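Local coordinates for protein RnfH (Haemophilus influenzae, PDB 2HJ1) that is of unknown function but belongs to the RnfH family of ubiquitin-like proteins and crystallises as a domain-swapped dimer, at residues Asn11-Glu16 and Val32-Thr37. Sequence-based numbering, arbitrary orientation.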
loop_
_atom_site.group_PDB
_atom_site.type_symbol
_atom_site.label_atom_id
_atom_site.label_comp_id
_atom_site.label_asym_id
_atom_site.label_seq_id
_atom_site.Cartn_x
_atom_site.Cartn_y
_atom_site.Cartn_z
ATOM N N ASN B 11 -18.280 9.511 -10.878
ATOM C CA ASN B 11 -18.022 8.668 -9.698
ATOM C C ASN B 11 -16.904 9.234 -8.777
ATOM O O ASN B 11 -15.878 9.693 -9.253
ATOM C CB ASN B 11 -17.728 7.211 -10.064
ATOM C CG ASN B 11 -18.196 6.205 -8.968
ATOM O OD1 ASN B 11 -17.385 5.712 -8.142
ATOM N ND2 ASN B 11 -19.511 5.886 -8.974
ATOM N N GLN B 12 -17.149 9.199 -7.468
ATOM C CA GLN B 12 -16.241 9.724 -6.464
ATOM C C GLN B 12 -15.608 8.591 -5.690
ATOM O O GLN B 12 -16.277 7.635 -5.287
ATOM C CB GLN B 12 -16.998 10.624 -5.499
ATOM C CG GLN B 12 -17.712 11.804 -6.155
ATOM C CD GLN B 12 -16.742 12.815 -6.680
ATOM O OE1 GLN B 12 -16.268 13.662 -5.939
ATOM N NE2 GLN B 12 -16.443 12.746 -7.978
ATOM N N ILE B 13 -14.304 8.697 -5.483
ATOM C CA ILE B 13 -13.576 7.751 -4.638
ATOM C C ILE B 13 -12.810 8.543 -3.573
ATOM O O ILE B 13 -12.627 9.779 -3.699
ATOM C CB ILE B 13 -12.598 6.869 -5.470
ATOM C CG1 ILE B 13 -11.633 7.730 -6.288
ATOM C CG2 ILE B 13 -13.387 5.964 -6.466
ATOM C CD1 ILE B 13 -10.383 6.952 -6.748
ATOM N N ASN B 14 -12.372 7.832 -2.544
ATOM C CA ASN B 14 -11.577 8.426 -1.481
ATOM C C ASN B 14 -10.164 7.913 -1.511
ATOM O O ASN B 14 -9.919 6.696 -1.579
ATOM C CB ASN B 14 -12.207 8.208 -0.103
ATOM C CG ASN B 14 -13.625 8.796 -0.032
ATOM O OD1 ASN B 14 -14.607 8.055 -0.164
ATOM N ND2 ASN B 14 -13.728 10.122 0.092
ATOM N N ILE B 15 -9.234 8.861 -1.443
ATOM C CA ILE B 15 -7.806 8.522 -1.470
ATOM C C ILE B 15 -7.116 9.233 -0.340
ATOM O O ILE B 15 -7.650 10.215 0.168
ATOM C CB ILE B 15 -7.155 8.848 -2.875
ATOM C CG1 ILE B 15 -7.211 10.324 -3.276
ATOM C CG2 ILE B 15 -7.866 8.057 -3.972
ATOM C CD1 ILE B 15 -6.063 11.223 -2.743
ATOM N N GLU B 16 -5.929 8.773 0.036
ATOM C CA GLU B 16 -5.112 9.442 1.030
ATOM C C GLU B 16 -3.765 9.860 0.496
ATOM O O GLU B 16 -3.229 9.237 -0.423
ATOM C CB GLU B 16 -4.920 8.568 2.278
ATOM C CG GLU B 16 -6.223 8.235 3.008
ATOM C CD GLU B 16 -5.980 7.286 4.180
ATOM O OE1 GLU B 16 -5.393 6.209 3.964
ATOM O OE2 GLU B 16 -6.335 7.642 5.330
ATOM N N VAL B 32 -12.271 12.457 -4.477
ATOM C CA VAL B 32 -11.787 12.849 -5.825
ATOM C C VAL B 32 -12.623 12.167 -6.915
ATOM O O VAL B 32 -13.296 11.145 -6.642
ATOM C CB VAL B 32 -10.284 12.481 -5.999
ATOM C CG1 VAL B 32 -9.440 13.116 -4.887
ATOM C CG2 VAL B 32 -10.055 10.941 -5.995
ATOM N N ASP B 33 -12.591 12.718 -8.136
ATOM C CA ASP B 33 -13.155 12.023 -9.312
ATOM C C ASP B 33 -12.361 10.775 -9.668
ATOM O O ASP B 33 -11.155 10.840 -9.921
ATOM C CB ASP B 33 -13.185 12.935 -10.559
ATOM C CG ASP B 33 -13.915 14.250 -10.313
ATOM O OD1 ASP B 33 -14.826 14.265 -9.476
ATOM O OD2 ASP B 33 -13.549 15.281 -10.947
ATOM N N GLU B 34 -13.044 9.635 -9.696
ATOM C CA GLU B 34 -12.485 8.420 -10.224
ATOM C C GLU B 34 -11.867 8.698 -11.613
ATOM O O GLU B 34 -12.469 9.398 -12.435
ATOM C CB GLU B 34 -13.585 7.381 -10.320
ATOM C CG GLU B 34 -13.173 6.066 -10.920
ATOM C CD GLU B 34 -14.378 5.114 -11.111
ATOM O OE1 GLU B 34 -14.389 4.089 -10.385
ATOM O OE2 GLU B 34 -15.299 5.406 -11.959
ATOM N N GLY B 35 -10.665 8.175 -11.855
ATOM C CA GLY B 35 -9.900 8.560 -13.046
ATOM C C GLY B 35 -8.704 9.483 -12.788
ATOM O O GLY B 35 -7.800 9.560 -13.605
ATOM N N ILE B 36 -8.697 10.193 -11.664
ATOM C CA ILE B 36 -7.534 11.019 -11.254
ATOM C C ILE B 36 -6.238 10.154 -11.152
ATOM O O ILE B 36 -6.268 8.989 -10.742
ATOM C CB ILE B 36 -7.898 11.834 -9.925
ATOM C CG1 ILE B 36 -6.838 12.850 -9.548
ATOM C CG2 ILE B 36 -8.093 10.910 -8.748
ATOM C CD1 ILE B 36 -7.270 13.804 -8.425
ATOM N N THR B 37 -5.084 10.713 -11.537
ATOM C CA THR B 37 -3.842 9.985 -11.415
ATOM C C THR B 37 -3.116 10.381 -10.129
ATOM O O THR B 37 -3.439 11.396 -9.530
ATOM C CB THR B 37 -2.885 10.362 -12.557
ATOM O OG1 THR B 37 -2.797 11.784 -12.552
ATOM C CG2 THR B 37 -3.450 9.870 -13.933
#
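Gln12 sets CG anti to its carbonyl carbon (chi1 -58°) and then bends at chi2, which swings its amide toward the neighbouring strand, to the side chain of Asp33. The two side chains lie alongside each other, pointing the same way. Gln12 NE2 donates to Asp33 OD1 at 2.7 Å. The bond is nearly straight and lies in the amide plane of Gln12. It uses the anti lone pair of OD1, and the carboxylate is turned 59° from the amide. Gln12 OE1 accepts a hydrogen bond from Gln31 NE2, so both the oxygen and the nitrogen of the amide have partners, which should limit its rotation. On the face bearing Ile13, Ile15 and Val32, CG2 of Val32 stands between its backbone N and carbonyl carbon. There it meets CG1 of Ile13 at 3.6 Å. CG1 of Val32 touches CG1 of Ile15 at 3.9 Å, and these two side chains cross at about a right angle. The backbones form the open end of the antiparallel hairpin of strands 12-19 and 26-33, the N-terminal hairpin expected of a ubiquitin-like fold. Ile13 and Val32 are a hydrogen-bonded pair: Ile13 N donates to Val32 O at 2.9 Å, and Val32 N to Ile13 O at 2.8 Å. Gln12 and Asp33 form the next, non-hydrogen-bonded pair. Beyond it, Glu34 N reaches Asn11 O at 2.9 Å, just as the chain enters a type II turn from Asp33 to Ile36. Glu34 rests its OE2 on CB of Asn11 at 3.6 Å. Glu76 of the second subunit packs on Ile13 and accepts a hydrogen bond from Asn14 N. Glu16 joins a parallel ladder with a strand of that subunit, carrying the sheet across the dimer interface.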